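Local coordinates for protein probable zinc protease PqqL (Escherichia coli, PDB 6OFT) that probably cleaves peptides in the periplasm as a zinc metalloendopeptidase of the M16 family, the present chain being the first half of the protein, at residues A[55-60]-A[96-101]. Numbering follows the deposited sequence.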
loop_
_atom_site.group_PDB
_atom_site.type_symbol
_atom_site.label_atom_id
_atom_site.label_comp_id
_atom_site.label_asym_id
_atom_site.label_seq_id
_atom_site.Cartn_x
_atom_site.Cartn_y
_atom_site.Cartn_z
ATOM N N PHE A 55 -16.465 3.135 -10.559
ATOM C CA PHE A 55 -17.316 3.735 -11.596
ATOM C C PHE A 55 -17.576 5.220 -11.236
ATOM O O PHE A 55 -17.403 6.082 -12.103
ATOM C CB PHE A 55 -18.637 2.951 -11.771
ATOM C CG PHE A 55 -19.355 3.068 -13.108
ATOM C CD1 PHE A 55 -19.479 4.299 -13.751
ATOM C CD2 PHE A 55 -19.969 1.961 -13.685
ATOM C CE1 PHE A 55 -20.146 4.407 -14.979
ATOM C CE2 PHE A 55 -20.648 2.070 -14.908
ATOM C CZ PHE A 55 -20.743 3.292 -15.542
ATOM N N VAL A 56 -17.899 5.520 -9.949
ATOM C CA VAL A 56 -18.115 6.898 -9.453
ATOM C C VAL A 56 -16.876 7.784 -9.744
ATOM O O VAL A 56 -17.033 8.905 -10.221
ATOM C CB VAL A 56 -18.548 6.948 -7.946
ATOM C CG1 VAL A 56 -18.367 8.343 -7.341
ATOM C CG2 VAL A 56 -19.987 6.481 -7.770
ATOM N N GLU A 57 -15.657 7.249 -9.476
ATOM C CA GLU A 57 -14.363 7.902 -9.697
ATOM C C GLU A 57 -14.204 8.373 -11.156
ATOM O O GLU A 57 -13.875 9.528 -11.389
ATOM C CB GLU A 57 -13.230 6.951 -9.284
ATOM C CG GLU A 57 -11.829 7.531 -9.425
ATOM C CD GLU A 57 -10.941 6.649 -10.278
ATOM O OE1 GLU A 57 -10.546 7.087 -11.377
ATOM O OE2 GLU A 57 -10.671 5.503 -9.862
ATOM N N HIS A 58 -14.495 7.488 -12.117
ATOM C CA HIS A 58 -14.484 7.790 -13.548
ATOM C C HIS A 58 -15.514 8.886 -13.900
ATOM O O HIS A 58 -15.228 9.766 -14.713
ATOM C CB HIS A 58 -14.780 6.508 -14.353
ATOM C CG HIS A 58 -13.570 5.658 -14.580
ATOM N ND1 HIS A 58 -13.029 5.509 -15.837
ATOM C CD2 HIS A 58 -12.818 4.959 -13.698
ATOM C CE1 HIS A 58 -11.978 4.723 -15.688
ATOM N NE2 HIS A 58 -11.808 4.368 -14.420
ATOM N N MET A 59 -16.678 8.864 -13.246
ATOM C CA MET A 59 -17.749 9.829 -13.513
ATOM C C MET A 59 -17.413 11.265 -13.096
ATOM O O MET A 59 -18.115 12.182 -13.523
ATOM C CB MET A 59 -19.090 9.380 -12.897
ATOM C CG MET A 59 -19.746 8.171 -13.581
ATOM S SD MET A 59 -19.860 8.206 -15.393
ATOM C CE MET A 59 -20.725 9.815 -15.665
ATOM N N MET A 60 -16.328 11.479 -12.315
ATOM C CA MET A 60 -15.935 12.834 -11.897
ATOM C C MET A 60 -15.384 13.641 -13.071
ATOM O O MET A 60 -15.491 14.871 -13.099
ATOM C CB MET A 60 -14.920 12.797 -10.732
ATOM C CG MET A 60 -15.496 12.263 -9.418
ATOM S SD MET A 60 -17.017 13.052 -8.825
ATOM C CE MET A 60 -18.192 11.793 -9.251
ATOM N N THR A 96 -10.758 6.580 -2.359
ATOM C CA THR A 96 -10.844 7.118 -3.711
ATOM C C THR A 96 -10.087 8.429 -3.619
ATOM O O THR A 96 -10.377 9.235 -2.734
ATOM C CB THR A 96 -12.291 7.334 -4.166
ATOM O OG1 THR A 96 -13.090 6.222 -3.779
ATOM C CG2 THR A 96 -12.381 7.516 -5.658
ATOM N N VAL A 97 -9.082 8.623 -4.471
ATOM C CA VAL A 97 -8.259 9.836 -4.410
ATOM C C VAL A 97 -8.222 10.517 -5.774
ATOM O O VAL A 97 -8.020 9.837 -6.793
ATOM C CB VAL A 97 -6.824 9.555 -3.840
ATOM C CG1 VAL A 97 -5.979 10.831 -3.774
ATOM C CG2 VAL A 97 -6.887 8.923 -2.448
ATOM N N TYR A 98 -8.371 11.866 -5.777
ATOM C CA TYR A 98 -8.368 12.730 -6.963
ATOM C C TYR A 98 -7.153 13.627 -6.887
ATOM O O TYR A 98 -6.953 14.313 -5.880
ATOM C CB TYR A 98 -9.687 13.518 -7.046
ATOM C CG TYR A 98 -10.885 12.599 -7.117
ATOM C CD1 TYR A 98 -11.352 12.128 -8.337
ATOM C CD2 TYR A 98 -11.520 12.152 -5.953
ATOM C CE1 TYR A 98 -12.422 11.244 -8.406
ATOM C CE2 TYR A 98 -12.585 11.262 -6.010
ATOM C CZ TYR A 98 -13.042 10.823 -7.241
ATOM O OH TYR A 98 -14.126 9.995 -7.329
ATOM N N GLN A 99 -6.296 13.556 -7.915
ATOM C CA GLN A 99 -4.971 14.180 -7.873
ATOM C C GLN A 99 -4.708 15.172 -8.985
ATOM O O GLN A 99 -4.969 14.881 -10.154
ATOM C CB GLN A 99 -3.863 13.084 -7.886
ATOM C CG GLN A 99 -4.056 11.944 -6.849
ATOM C CD GLN A 99 -3.209 10.709 -7.118
ATOM O OE1 GLN A 99 -2.994 10.306 -8.258
ATOM N NE2 GLN A 99 -2.723 10.059 -6.065
ATOM N N VAL A 100 -4.195 16.360 -8.604
ATOM C CA VAL A 100 -3.776 17.398 -9.541
ATOM C C VAL A 100 -2.400 17.943 -9.061
ATOM O O VAL A 100 -2.238 18.270 -7.886
ATOM C CB VAL A 100 -4.806 18.547 -9.759
ATOM C CG1 VAL A 100 -4.308 19.546 -10.814
ATOM C CG2 VAL A 100 -6.191 18.017 -10.142
ATOM N N SER A 101 -1.433 18.026 -9.978
ATOM C CA SER A 101 -0.119 18.615 -9.759
ATOM C C SER A 101 -0.013 19.762 -10.760
ATOM O O SER A 101 -0.235 19.553 -11.953
ATOM C CB SER A 101 0.991 17.600 -10.028
ATOM O OG SER A 101 2.247 18.131 -9.620
#
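Tyr98 reaches from strand 96-103 of the six-stranded sheet to the helix carrying the inverted zinc motif HxxEH of the M16 peptidases, in which Glu57 is the predicted proton acceptor and His54 and His58 are predicted zinc ligands. The tight part lies around the phenol. Its OH comes within 3.2 Å of Glu57 CA, while Glu57 O lies at the edge of the ring, in its plane. Met60 crosses the ring at about a right angle: its CG stands beside the backbone N (chi1 -67°) and approaches Tyr98 CE1 to 3.4 Å, obliquely to the ring. An unbranched, flexible thioether suits this spot because it can bend at chi2 and chi3, letting CG press on the ring while Met60 SD makes an oblique Met-aromatic contact farther out, 5.5 Å from the centre of the Tyr98 ring. Tyrosine fits because its length spans the gap and its hydroxyl, though buried, is hydrogen-bonded to Tyr194.

Between the two segments the contact thins toward the Glu57 carboxylate, which leads away from the strand and whose OE2 is hydrogen-bonded to Thr91, a second-shell partner that probably helps position it. This is no solvent face: all five touching residues are buried, and Glu57 packs on Ala89. Thr96 serves both needs of its buried site: OG1 bonds to Thr40 O, while its methyl CG2 touches Glu57 CB at 3.8 Å.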